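Side-chain contacts in ureidoglycolate hydrolase (Arabidopsis thaliana, PDB 4PXE), which hydrolyses (S)-ureidoglycolate to glyoxylate, ammonium and carbon dioxide with the help of two manganese ions, completing purine breakdown in the plant without releasing urea: residues Ser136-Arg141 with Tyr400-Glu405; Gly90-Ala95 with Lys101-Val106; Ala229-Leu234 with Arg375-Ser380; Ser28-Ala33 with Asp47-Arg52; Gly148-Ala153 with Ile341-Pro346. All coordinates share one frame; numbering follows the deposited sequence.

Contact 1: residues Ser136-Arg141 with Tyr400-Glu405. With MN (manganese (II) ion), chain D; GLV (glyoxylic acid), chain E.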
# COMPACT_ATOMS: atom_id res chain seq x y z
N SER A 136 3.09 -21.84 10.78
CA SER A 136 2.50 -20.52 10.66
C SER A 136 1.01 -20.68 10.84
O SER A 136 0.43 -21.65 10.35
CB SER A 136 2.78 -19.93 9.27
OG SER A 136 1.87 -18.88 8.97
N GLU A 137 0.38 -19.74 11.55
CA GLU A 137 -1.07 -19.75 11.71
C GLU A 137 -1.70 -18.51 11.08
O GLU A 137 -2.88 -18.53 10.71
CB GLU A 137 -1.43 -19.86 13.20
CG GLU A 137 -2.92 -19.99 13.48
CD GLU A 137 -3.61 -18.67 13.72
OE1 GLU A 137 -2.93 -17.62 13.85
OE2 GLU A 137 -4.86 -18.68 13.78
N GLU A 138 -0.94 -17.42 11.00
CA GLU A 138 -1.48 -16.17 10.48
C GLU A 138 -1.44 -16.13 8.95
O GLU A 138 -0.54 -16.69 8.33
CB GLU A 138 -0.73 -14.97 11.07
CG GLU A 138 -0.79 -14.93 12.59
CD GLU A 138 -2.09 -14.39 13.12
OE1 GLU A 138 -3.09 -14.27 12.38
OE2 GLU A 138 -2.08 -14.05 14.33
N PRO A 139 -2.44 -15.47 8.32
CA PRO A 139 -2.56 -15.48 6.85
C PRO A 139 -1.71 -14.42 6.16
O PRO A 139 -1.85 -14.23 4.95
CB PRO A 139 -4.04 -15.17 6.63
CG PRO A 139 -4.40 -14.28 7.78
CD PRO A 139 -3.63 -14.87 8.96
N THR A 140 -0.84 -13.75 6.90
CA THR A 140 -0.11 -12.57 6.41
C THR A 140 0.62 -12.73 5.08
O THR A 140 0.48 -11.90 4.17
CB THR A 140 0.93 -12.10 7.46
OG1 THR A 140 0.27 -11.98 8.73
CG2 THR A 140 1.54 -10.75 7.07
N ARG A 141 1.41 -13.79 4.95
CA ARG A 141 2.30 -13.87 3.80
C ARG A 141 1.61 -14.36 2.53
O ARG A 141 1.76 -13.73 1.48
CB ARG A 141 3.52 -14.74 4.10
CG ARG A 141 4.53 -14.69 2.96
CD ARG A 141 5.93 -15.10 3.38
NE ARG A 141 6.86 -14.83 2.28
CZ ARG A 141 8.18 -14.95 2.34
NH1 ARG A 141 8.77 -15.37 3.46
NH2 ARG A 141 8.91 -14.65 1.27
N TYR A 400 -7.67 -6.94 24.43
CA TYR A 400 -6.91 -6.43 23.29
C TYR A 400 -6.08 -7.53 22.64
O TYR A 400 -5.42 -8.31 23.33
CB TYR A 400 -5.91 -5.36 23.75
CG TYR A 400 -6.46 -4.08 24.33
CD1 TYR A 400 -7.63 -3.50 23.87
CD2 TYR A 400 -5.77 -3.45 25.36
CE1 TYR A 400 -8.09 -2.29 24.41
CE2 TYR A 400 -6.22 -2.26 25.90
CZ TYR A 400 -7.37 -1.69 25.43
OH TYR A 400 -7.81 -0.51 25.99
N SER A 401 -6.09 -7.57 21.31
CA SER A 401 -5.22 -8.47 20.58
C SER A 401 -4.97 -7.92 19.18
O SER A 401 -5.69 -7.03 18.72
CB SER A 401 -5.80 -9.89 20.56
OG SER A 401 -4.82 -10.83 20.15
N HIS A 402 -3.94 -8.43 18.51
CA HIS A 402 -3.52 -7.94 17.20
C HIS A 402 -3.13 -6.47 17.24
O HIS A 402 -3.30 -5.73 16.27
CB HIS A 402 -4.58 -8.20 16.13
CG HIS A 402 -4.61 -9.61 15.65
ND1 HIS A 402 -5.47 -10.05 14.66
CD2 HIS A 402 -3.88 -10.69 16.02
CE1 HIS A 402 -5.27 -11.33 14.44
NE2 HIS A 402 -4.31 -11.74 15.25
N LYS A 403 -2.57 -6.06 18.38
CA LYS A 403 -2.07 -4.71 18.57
C LYS A 403 -1.15 -4.74 19.79
O LYS A 403 -1.25 -5.65 20.62
CB LYS A 403 -3.21 -3.68 18.71
CG LYS A 403 -4.24 -3.97 19.78
CD LYS A 403 -5.33 -2.91 19.69
CE LYS A 403 -6.47 -3.22 20.63
NZ LYS A 403 -7.51 -2.14 20.51
N PRO A 404 -0.23 -3.76 19.90
CA PRO A 404 0.80 -3.84 20.94
C PRO A 404 0.29 -3.69 22.37
O PRO A 404 1.04 -3.98 23.30
CB PRO A 404 1.75 -2.68 20.58
CG PRO A 404 0.95 -1.78 19.72
CD PRO A 404 0.04 -2.67 18.94
N GLU A 405 -0.95 -3.24 22.54
CA GLU A 405 -1.58 -3.15 23.86
C GLU A 405 -1.96 -4.51 24.45
O GLU A 405 -2.32 -4.60 25.63
CB GLU A 405 -2.82 -2.25 23.79
CG GLU A 405 -2.51 -0.77 23.54
CD GLU A 405 -2.46 -0.37 22.07
OE1 GLU A 405 -2.44 -1.24 21.16
OE2 GLU A 405 -2.46 0.85 21.81
MN MN D . -3.71 -13.93 15.73
C1 GLV E . -6.06 -15.47 13.73
O1 GLV E . -6.01 -16.59 14.55
C2 GLV E . -7.40 -14.83 13.65
O2 GLV E . -8.36 -15.33 14.31
O3 GLV E . -7.55 -13.80 12.93
O HOH W 1 -3.56 -16.06 15.85
O HOH W 2 -5.35 -14.04 16.53
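Glu138 and His402 sit on two loops that stay well apart, their CA atoms 10.8 Å from each other, so the backbones do not meet and the side chains bridge the gap. They close on one manganese ion of the dinuclear centre of the peptidase M20 family. Approaching from opposite directions, Glu138 OE2 binds the ion at 2.2 Å and His402 NE2 at 2.3 Å, with the carboxylate and the imidazole turned 54° from one another; Asp103 and two waters complete its ligands. The far ends are held across the dimer: Asn294 of the second subunit bonds Glu138 OE1 through ND2 and His402 ND1 through its backbone O, and His244 of that subunit stacks on the imidazole. Glu137 binds no metal. Its CG is anti to the backbone N (chi1 -176°) and the chain bends at chi2, which brings the carboxylate beside glyoxylate and the water that bridges the two manganese ions. Alanine here would probably leave the bridging water without its carboxylate acceptor and open a gap beside glyoxylate O1. This bridging water donates to Glu137 OE1, the water oxygen 2.6 Å from OE1, and also to glyoxylate O1.

Contact 2: residues Gly90-Ala95 with Lys101-Val106. With MN (manganese (II) ion), chain C; MN (manganese (II) ion), chain D.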
# COMPACT_ATOMS: atom_id res chain seq x y z
N GLY A 90 0.02 -27.32 21.47
CA GLY A 90 0.87 -26.36 20.80
C GLY A 90 0.13 -25.17 20.23
O GLY A 90 -1.08 -25.05 20.40
N SER A 91 0.88 -24.31 19.55
CA SER A 91 0.34 -23.07 19.01
C SER A 91 1.35 -22.51 18.00
O SER A 91 2.23 -23.23 17.52
CB SER A 91 0.07 -22.07 20.15
OG SER A 91 -0.84 -21.05 19.76
N HIS A 92 1.23 -21.22 17.70
CA HIS A 92 2.06 -20.59 16.67
C HIS A 92 2.91 -19.47 17.27
O HIS A 92 2.62 -18.98 18.36
CB HIS A 92 1.16 -20.00 15.58
CG HIS A 92 0.27 -18.91 16.08
ND1 HIS A 92 0.55 -17.57 15.89
CD2 HIS A 92 -0.87 -18.95 16.80
CE1 HIS A 92 -0.38 -16.84 16.47
NE2 HIS A 92 -1.26 -17.66 17.02
N ILE A 93 3.95 -19.06 16.55
CA ILE A 93 4.71 -17.89 16.98
C ILE A 93 4.77 -16.79 15.92
O ILE A 93 5.37 -15.74 16.16
CB ILE A 93 6.15 -18.24 17.44
CG1 ILE A 93 6.95 -18.84 16.28
CG2 ILE A 93 6.11 -19.17 18.65
CD1 ILE A 93 8.34 -19.33 16.70
N ASP A 94 4.17 -17.01 14.76
CA ASP A 94 4.11 -15.90 13.82
C ASP A 94 3.18 -14.79 14.35
O ASP A 94 2.30 -15.06 15.18
CB ASP A 94 3.83 -16.32 12.35
CG ASP A 94 2.52 -17.08 12.15
OD1 ASP A 94 2.01 -17.75 13.07
OD2 ASP A 94 2.02 -17.04 11.00
N ALA A 95 3.43 -13.57 13.90
CA ALA A 95 2.76 -12.36 14.38
C ALA A 95 2.42 -11.49 13.18
O ALA A 95 3.30 -11.19 12.36
CB ALA A 95 3.66 -11.60 15.32
N LYS A 101 2.69 -9.53 21.78
CA LYS A 101 3.72 -10.50 22.14
C LYS A 101 3.16 -11.82 22.68
O LYS A 101 3.92 -12.74 22.98
CB LYS A 101 4.65 -9.93 23.23
CG LYS A 101 5.19 -8.52 22.98
CD LYS A 101 6.20 -8.11 24.08
CE LYS A 101 5.60 -8.07 25.48
NZ LYS A 101 6.56 -7.42 26.45
N TYR A 102 1.84 -11.91 22.83
CA TYR A 102 1.21 -13.01 23.57
C TYR A 102 0.40 -13.97 22.69
O TYR A 102 0.33 -15.18 22.98
CB TYR A 102 0.34 -12.46 24.71
CG TYR A 102 1.12 -11.66 25.73
CD1 TYR A 102 1.67 -12.28 26.85
CD2 TYR A 102 1.33 -10.30 25.55
CE1 TYR A 102 2.40 -11.55 27.77
CE2 TYR A 102 2.06 -9.56 26.46
CZ TYR A 102 2.59 -10.20 27.57
OH TYR A 102 3.33 -9.47 28.49
N ASP A 103 -0.18 -13.44 21.62
CA ASP A 103 -0.95 -14.26 20.68
C ASP A 103 -0.08 -15.39 20.14
O ASP A 103 1.01 -15.15 19.62
CB ASP A 103 -1.43 -13.34 19.55
CG ASP A 103 -2.20 -14.07 18.51
OD1 ASP A 103 -2.72 -15.17 18.76
OD2 ASP A 103 -2.32 -13.53 17.40
N GLY A 104 -0.53 -16.63 20.32
CA GLY A 104 0.23 -17.80 19.89
C GLY A 104 1.39 -18.18 20.80
O GLY A 104 1.54 -19.33 21.24
N VAL A 105 2.23 -17.18 21.08
CA VAL A 105 3.46 -17.41 21.83
C VAL A 105 3.20 -18.05 23.20
O VAL A 105 3.93 -18.96 23.60
CB VAL A 105 4.28 -16.11 21.98
CG1 VAL A 105 5.53 -16.36 22.80
CG2 VAL A 105 4.67 -15.57 20.61
N VAL A 106 2.16 -17.61 23.89
CA VAL A 106 1.84 -18.20 25.20
C VAL A 106 1.63 -19.72 25.12
O VAL A 106 2.11 -20.45 25.99
CB VAL A 106 0.62 -17.53 25.86
CG1 VAL A 106 0.16 -18.32 27.09
CG2 VAL A 106 0.93 -16.07 26.21
MN MN C . -3.33 -17.05 17.83
MN MN D . -3.71 -13.93 15.73
O HOH W 3 2.27 -13.76 17.70
O HOH W 4 -4.18 -19.05 17.32
O HOH W 1 -3.56 -16.06 15.85
O HOH W 5 -5.75 -16.53 17.66
O HOH W 2 -5.35 -14.04 16.53
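Ser91, on strand 86-91, meets Gly104 with its side chain, CB lying 3.3 Å from Gly104 O, while its OG bonds Glu206. His92 follows, its CG held between the backbone N and the carbonyl carbon (chi1 63°), which turns the ring back across the loop. Gly104 CA sits over one face, 3.5 Å from the ring centroid, as a CH-pi contact. NE2 of His92 binds the catalytic manganese ion at 2.3 Å, and ND1 makes weak bonds to OD1 and O of Asp94. His92 and Asp94 form the His-x-Asp motif of the M20 peptidases, in which the histidine binds metal and the aspartate supports it from behind; the bridging aspartate answers across the contact. Asp103 extends one oxygen to each ion: its OD1 lies 2.2 Å from the catalytic manganese, which His208 also binds, and OD2 goes to the second, where Glu138 and His402 join it. Ile93 turns to hydrophobic packing, its CG2 4.3 Å from CG2 of Val105, on helix 105-120. Asp94 holds the neighbouring loop through OD2, bonded to Ser136 OG and Glu138 N, and its backbone O shares a donating water with the backbone O of Asp103, 2.7 Å from that water.

Contact 3: residues Ala229-Leu234 with Arg375-Ser380. With GLV (glyoxylic acid), chain E.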
# COMPACT_ATOMS: atom_id res chain seq x y z
N ALA A 229 -15.60 -20.36 16.28
CA ALA A 229 -16.44 -19.77 15.24
C ALA A 229 -15.93 -20.07 13.83
O ALA A 229 -14.76 -20.39 13.63
CB ALA A 229 -16.57 -18.26 15.46
N ALA A 230 -16.85 -19.98 12.86
CA ALA A 230 -16.59 -20.35 11.48
C ALA A 230 -15.99 -19.19 10.68
O ALA A 230 -16.65 -18.18 10.46
CB ALA A 230 -17.89 -20.79 10.83
N PRO A 231 -14.73 -19.36 10.23
CA PRO A 231 -14.06 -18.24 9.57
C PRO A 231 -14.06 -18.33 8.04
O PRO A 231 -13.99 -19.42 7.47
CB PRO A 231 -12.62 -18.39 10.07
CG PRO A 231 -12.44 -19.90 10.17
CD PRO A 231 -13.81 -20.46 10.54
N ALA A 232 -14.14 -17.17 7.39
CA ALA A 232 -13.98 -17.11 5.94
C ALA A 232 -13.17 -15.89 5.53
O ALA A 232 -13.10 -14.90 6.27
CB ALA A 232 -15.35 -17.08 5.24
N SER A 233 -12.56 -15.96 4.35
CA SER A 233 -11.89 -14.78 3.82
C SER A 233 -12.05 -14.71 2.31
O SER A 233 -12.16 -15.74 1.63
CB SER A 233 -10.42 -14.72 4.22
OG SER A 233 -9.65 -15.63 3.48
N LEU A 234 -12.08 -13.48 1.80
CA LEU A 234 -12.32 -13.21 0.39
C LEU A 234 -11.25 -12.27 -0.14
O LEU A 234 -10.79 -11.38 0.58
CB LEU A 234 -13.68 -12.52 0.23
CG LEU A 234 -14.90 -12.97 1.03
CD1 LEU A 234 -16.08 -12.05 0.79
CD2 LEU A 234 -15.26 -14.39 0.64
N ARG A 375 -13.90 -16.74 19.33
CA ARG A 375 -14.28 -15.93 18.18
C ARG A 375 -13.16 -15.94 17.14
O ARG A 375 -13.40 -16.04 15.92
CB ARG A 375 -14.60 -14.50 18.62
CG ARG A 375 -15.74 -14.42 19.63
CD ARG A 375 -16.20 -12.99 19.83
NE ARG A 375 -17.21 -12.87 20.87
CZ ARG A 375 -18.50 -13.17 20.72
NH1 ARG A 375 -18.94 -13.63 19.55
NH2 ARG A 375 -19.34 -13.02 21.73
N ALA A 376 -11.93 -15.82 17.62
CA ALA A 376 -10.75 -16.03 16.79
C ALA A 376 -10.72 -17.47 16.30
O ALA A 376 -11.30 -18.36 16.92
CB ALA A 376 -9.49 -15.72 17.59
N TYR A 377 -10.04 -17.70 15.18
CA TYR A 377 -9.72 -19.08 14.82
C TYR A 377 -8.32 -19.42 15.33
O TYR A 377 -7.58 -18.53 15.79
CB TYR A 377 -9.87 -19.35 13.30
CG TYR A 377 -9.08 -18.41 12.41
CD1 TYR A 377 -9.69 -17.32 11.77
CD2 TYR A 377 -7.72 -18.60 12.22
CE1 TYR A 377 -8.95 -16.45 10.97
CE2 TYR A 377 -6.97 -17.75 11.43
CZ TYR A 377 -7.58 -16.69 10.80
OH TYR A 377 -6.83 -15.83 10.02
N HIS A 378 -7.98 -20.70 15.28
CA HIS A 378 -6.74 -21.21 15.85
C HIS A 378 -6.37 -22.48 15.13
O HIS A 378 -7.21 -23.08 14.46
CB HIS A 378 -6.93 -21.57 17.33
CG HIS A 378 -7.41 -20.45 18.18
ND1 HIS A 378 -6.56 -19.49 18.70
CD2 HIS A 378 -8.64 -20.15 18.65
CE1 HIS A 378 -7.26 -18.64 19.44
NE2 HIS A 378 -8.52 -19.02 19.43
N ASP A 379 -5.13 -22.94 15.30
CA ASP A 379 -4.75 -24.26 14.82
C ASP A 379 -5.65 -25.38 15.34
O ASP A 379 -5.86 -26.38 14.66
CB ASP A 379 -3.28 -24.53 15.16
CG ASP A 379 -2.35 -23.62 14.38
OD1 ASP A 379 -2.38 -23.71 13.14
OD2 ASP A 379 -1.61 -22.80 14.98
N SER A 380 -6.20 -25.19 16.54
CA SER A 380 -7.17 -26.13 17.12
C SER A 380 -8.34 -26.40 16.17
O SER A 380 -8.91 -27.50 16.19
CB SER A 380 -7.69 -25.58 18.45
OG SER A 380 -6.69 -25.62 19.45
C1 GLV E . -6.06 -15.47 13.73
O1 GLV E . -6.01 -16.59 14.55
C2 GLV E . -7.40 -14.83 13.65
O2 GLV E . -8.36 -15.33 14.31
O3 GLV E . -7.55 -13.80 12.93
O HOH W 6 -13.16 -17.84 13.67
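Apolar contact joins Pro231 to Tyr377, Pro231 CB coming obliquely to within 3.6 Å of Tyr377 CD1. Beside it the methyl of Ala229 rests on the backbone of the other segment, CB 3.9 Å from Arg375 O. Polar contact between the segments runs through water: one molecule donates to Ala229 O at 3.0 Å and to Arg375 O at 2.9 Å, spanning the two segments where the parallel pairing of strand 222-239 with strand 369-374 comes to its end. The same water lies in the plane of the Tyr377 ring, at its edge. Ligand contact belongs to Tyr377. With CG between its backbone N and carbonyl carbon (chi1 55°), the ring folds over the product, and glyoxylate O2 stands 3.4 Å above the ring plane near the centre. Tyr377 N donates to that same O2 at 3.0 Å, with an N-H...O angle of 146°. A glycine in its place would probably strip glyoxylate of its aromatic cover and leave Pro231 without its partner. Arg307 of the same chain and Asn294 of the second subunit also bond the glyoxylate. The chemistry thus implies division of labour: packing and water set the loop against the strand, and the loop's own N-H and ring hold the product.

Contact 4: residues Ser28-Ala33 with Asp47-Arg52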
# COMPACT_ATOMS: atom_id res chain seq x y z
N SER A 28 9.95 -11.62 21.66
CA SER A 28 9.40 -10.44 21.01
C SER A 28 10.47 -9.58 20.33
O SER A 28 10.13 -8.72 19.50
CB SER A 28 8.60 -9.59 22.01
OG SER A 28 9.45 -8.82 22.85
N SER A 29 11.74 -9.80 20.67
CA SER A 29 12.82 -9.05 20.03
C SER A 29 13.04 -9.46 18.58
O SER A 29 13.64 -8.72 17.81
CB SER A 29 14.12 -9.20 20.82
OG SER A 29 14.69 -10.49 20.65
N PHE A 30 12.56 -10.65 18.21
CA PHE A 30 12.66 -11.12 16.82
C PHE A 30 11.49 -10.55 16.02
O PHE A 30 10.48 -11.21 15.81
CB PHE A 30 12.68 -12.65 16.76
CG PHE A 30 13.76 -13.28 17.60
CD1 PHE A 30 15.09 -12.95 17.39
CD2 PHE A 30 13.44 -14.17 18.60
CE1 PHE A 30 16.09 -13.53 18.17
CE2 PHE A 30 14.42 -14.75 19.37
CZ PHE A 30 15.75 -14.42 19.16
N SER A 31 11.66 -9.32 15.58
CA SER A 31 10.55 -8.54 15.06
C SER A 31 11.01 -7.56 13.99
O SER A 31 12.06 -6.94 14.13
CB SER A 31 9.91 -7.76 16.20
OG SER A 31 8.87 -6.92 15.73
N ASP A 32 10.18 -7.40 12.96
CA ASP A 32 10.43 -6.38 11.95
C ASP A 32 9.79 -5.03 12.29
O ASP A 32 9.97 -4.05 11.57
CB ASP A 32 9.98 -6.87 10.57
CG ASP A 32 10.99 -7.81 9.93
OD1 ASP A 32 12.21 -7.58 10.10
OD2 ASP A 32 10.57 -8.78 9.28
N ALA A 33 9.03 -4.99 13.38
CA ALA A 33 8.47 -3.75 13.90
C ALA A 33 9.18 -3.39 15.21
O ALA A 33 9.56 -4.28 15.97
CB ALA A 33 6.98 -3.90 14.15
N ASP A 47 11.45 -14.92 11.64
CA ASP A 47 10.80 -16.20 11.89
C ASP A 47 11.83 -17.29 12.17
O ASP A 47 11.68 -18.07 13.12
CB ASP A 47 9.93 -16.60 10.70
CG ASP A 47 9.16 -17.90 10.93
OD1 ASP A 47 8.68 -18.13 12.05
OD2 ASP A 47 9.02 -18.69 9.97
N VAL A 48 12.88 -17.33 11.35
CA VAL A 48 13.94 -18.32 11.53
C VAL A 48 14.62 -18.18 12.90
O VAL A 48 14.87 -19.18 13.58
CB VAL A 48 14.98 -18.25 10.36
CG1 VAL A 48 16.18 -19.15 10.66
CG2 VAL A 48 14.32 -18.65 9.05
N SER A 49 14.90 -16.95 13.32
CA SER A 49 15.48 -16.69 14.64
C SER A 49 14.57 -17.18 15.77
O SER A 49 15.03 -17.79 16.74
CB SER A 49 15.77 -15.21 14.82
OG SER A 49 16.80 -14.79 13.94
N ALA A 50 13.27 -16.94 15.63
CA ALA A 50 12.31 -17.38 16.63
C ALA A 50 12.17 -18.90 16.67
O ALA A 50 12.07 -19.49 17.76
CB ALA A 50 10.96 -16.72 16.39
N ARG A 51 12.17 -19.55 15.50
CA ARG A 51 12.16 -21.02 15.45
C ARG A 51 13.35 -21.60 16.20
O ARG A 51 13.21 -22.57 16.95
CB ARG A 51 12.22 -21.52 14.00
CG ARG A 51 11.00 -21.21 13.14
CD ARG A 51 11.25 -21.58 11.67
NE ARG A 51 10.10 -21.17 10.88
CZ ARG A 51 9.08 -21.96 10.57
NH1 ARG A 51 9.08 -23.23 10.93
NH2 ARG A 51 8.06 -21.47 9.89
N ARG A 52 14.52 -21.01 15.99
CA ARG A 52 15.74 -21.49 16.62
C ARG A 52 15.67 -21.33 18.14
O ARG A 52 16.08 -22.22 18.88
CB ARG A 52 16.96 -20.78 16.04
CG ARG A 52 17.19 -21.10 14.56
CD ARG A 52 18.26 -20.22 13.94
NE ARG A 52 19.53 -20.29 14.65
CZ ARG A 52 20.49 -21.17 14.38
NH1 ARG A 52 20.33 -22.06 13.41
NH2 ARG A 52 21.62 -21.17 15.08
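Phe30 lays one ring face on helix 45-60, where Ser49 and Ala50 receive it. Ser49 makes the nearer approach: its CB comes to 3.5 Å from Phe30 CD1 and forms a CH-pi contact, 3.9 Å from the ring centroid and 30° off the normal. The backbone of the helix takes part as well, with the carbonyl carbon of Ser49 over the ring centre. Ala50 meets the CD2 flank of the ring, CB to Phe30 CD2 at 4.2 Å, and beyond the contact its methyl also touches Ile93 and Arg40. A chi1 of -55° places CG of Phe30 beside its own backbone N and anti to the carbonyl carbon, tipping the ring onto the helix; Ser29 OG lies over the opposite face. Each segment also has bonds of its own. Arg51 grips Asp47 side-on, NE and NH2 both reaching OD2, NE at 2.9 Å; Tyr43 N adds a third donor to that oxygen. In the loop, Ser31 OG donates to a lone pair of Ala33 O at 2.7 Å, and Arg40 NH1 bonds Phe30 O. The arrangement is an aromatic residue at the centre of an inverse gamma turn, packed by CH-pi contact on helix 45-60, in the N-terminal part of the chain.

Contact 5: residues Gly148-Ala153 with Ile341-Pro346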
# COMPACT_ATOMS: atom_id res chain seq x y z
N GLY A 148 0.15 -24.64 8.47
CA GLY A 148 0.69 -25.87 9.01
C GLY A 148 -0.38 -26.87 9.40
O GLY A 148 -0.29 -28.05 9.04
N SER A 149 -1.39 -26.43 10.15
CA SER A 149 -2.39 -27.35 10.67
C SER A 149 -3.39 -27.81 9.59
O SER A 149 -3.93 -28.92 9.68
CB SER A 149 -3.10 -26.79 11.91
OG SER A 149 -3.69 -25.53 11.63
N ARG A 150 -3.64 -26.97 8.59
CA ARG A 150 -4.48 -27.40 7.47
C ARG A 150 -3.81 -28.56 6.74
O ARG A 150 -4.48 -29.49 6.27
CB ARG A 150 -4.74 -26.27 6.48
CG ARG A 150 -5.71 -25.20 6.95
CD ARG A 150 -5.80 -24.12 5.86
NE ARG A 150 -6.55 -22.92 6.25
CZ ARG A 150 -7.86 -22.79 6.14
NH1 ARG A 150 -8.60 -23.79 5.65
NH2 ARG A 150 -8.45 -21.66 6.51
N LEU A 151 -2.48 -28.51 6.64
CA LEU A 151 -1.72 -29.61 6.05
C LEU A 151 -1.69 -30.84 6.95
O LEU A 151 -1.86 -31.96 6.47
CB LEU A 151 -0.30 -29.18 5.69
CG LEU A 151 -0.17 -28.27 4.47
CD1 LEU A 151 1.26 -27.80 4.32
CD2 LEU A 151 -0.64 -28.98 3.20
N LEU A 152 -1.46 -30.65 8.25
CA LEU A 152 -1.49 -31.80 9.16
C LEU A 152 -2.84 -32.50 9.08
O LEU A 152 -2.92 -33.73 9.16
CB LEU A 152 -1.20 -31.36 10.60
CG LEU A 152 0.21 -30.81 10.82
CD1 LEU A 152 0.32 -30.15 12.19
CD2 LEU A 152 1.24 -31.91 10.70
N ALA A 153 -3.91 -31.73 8.88
CA ALA A 153 -5.25 -32.27 8.78
C ALA A 153 -5.61 -32.83 7.39
O ALA A 153 -6.75 -33.21 7.15
CB ALA A 153 -6.29 -31.24 9.23
N ILE A 341 -13.16 -16.69 -2.99
CA ILE A 341 -13.35 -17.13 -1.62
C ILE A 341 -12.12 -17.96 -1.27
O ILE A 341 -11.98 -19.11 -1.71
CB ILE A 341 -14.65 -17.93 -1.46
CG1 ILE A 341 -15.85 -17.08 -1.86
CG2 ILE A 341 -14.78 -18.43 -0.01
CD1 ILE A 341 -17.19 -17.82 -1.84
N VAL A 342 -11.20 -17.37 -0.52
CA VAL A 342 -9.92 -18.00 -0.25
C VAL A 342 -10.11 -19.17 0.71
O VAL A 342 -9.50 -20.23 0.55
CB VAL A 342 -8.92 -16.98 0.33
CG1 VAL A 342 -7.62 -17.67 0.76
CG2 VAL A 342 -8.65 -15.88 -0.71
N ASN A 343 -10.98 -18.97 1.70
CA ASN A 343 -11.38 -20.07 2.58
C ASN A 343 -12.77 -19.80 3.13
O ASN A 343 -13.17 -18.65 3.28
CB ASN A 343 -10.38 -20.32 3.71
CG ASN A 343 -10.23 -19.13 4.64
OD1 ASN A 343 -9.52 -18.17 4.32
ND2 ASN A 343 -10.88 -19.19 5.81
N GLN A 344 -13.49 -20.87 3.41
CA GLN A 344 -14.83 -20.77 3.96
C GLN A 344 -15.00 -22.02 4.80
O GLN A 344 -15.45 -23.05 4.31
CB GLN A 344 -15.86 -20.74 2.83
CG GLN A 344 -17.28 -20.46 3.25
CD GLN A 344 -18.21 -20.31 2.06
OE1 GLN A 344 -17.77 -20.37 0.91
NE2 GLN A 344 -19.49 -20.12 2.34
N ASP A 345 -14.61 -21.93 6.06
CA ASP A 345 -14.47 -23.11 6.89
C ASP A 345 -15.61 -23.22 7.88
O ASP A 345 -16.16 -22.23 8.32
CB ASP A 345 -13.13 -23.05 7.64
CG ASP A 345 -11.95 -22.89 6.69
OD1 ASP A 345 -11.24 -21.87 6.80
OD2 ASP A 345 -11.74 -23.78 5.84
N PRO A 346 -15.96 -24.46 8.25
CA PRO A 346 -17.00 -24.68 9.26
C PRO A 346 -16.47 -24.41 10.67
O PRO A 346 -15.26 -24.37 10.87
CB PRO A 346 -17.32 -26.18 9.10
CG PRO A 346 -16.04 -26.77 8.60
CD PRO A 346 -15.46 -25.72 7.68
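Arg150 grips Asp345 end-on, one nitrogen to each carboxylate oxygen: NH2 to OD1 at 2.8 Å and NH1 to OD2 at 3.1 Å. Both bonds of this salt bridge are fairly straight and keep close to the guanidinium plane; each nitrogen meets its oxygen on the syn side, but the 45° twist between the flat groups lifts it somewhat out of the carboxylate plane. OD1 has a second donor, Asn343 ND2 at 2.9 Å, which reaches it from the face opposite to that of Arg150 NH2. Two donors on one oxygen, together with the grip on OD2, would hold the carboxylate against rotation. Asn343 OD1 in turn accepts from Ser233 OG, in the neighbouring strand 222-239, where Val342 and Asn343 both face Ser233 and form a classic beta bulge. The contact therefore ties helix 147-152, which follows the metal-binding loop, to strand 335-344 in the region involved in dimerization. The arginine chain is extended from CG to NE to span the distance, and NE is bonded to Ser145 O. Around these bonds the packing is modest: Asn343 CB lies 3.7 Å from Arg150 NH2, crossing the arginine at about a right angle. The Arg150 side chain touches Leu158, and Asp345 rests against Pro231.

In the fold
Starting from the N terminus, contact 4 closes a short loop, residues 28-52, around strand 38-40, and contact 2 closes the next, from strand 86-91 to helix 105-120; Ile93 packs on Ala50 between them. The long loop of contact 1 opens after both and runs from 136 to 405, bringing together two loops of the metal site and lying against contact 2 through one manganese ion and shared waters. Contacts 3 and 5 both nest inside it and cross each other, their segments alternating along the chain, and they meet at neighbouring strands and through Asp379 and Ser149. Together these two connect the catalytic core to strands 222-239 and 335-344, which lie largely in the dimerization region.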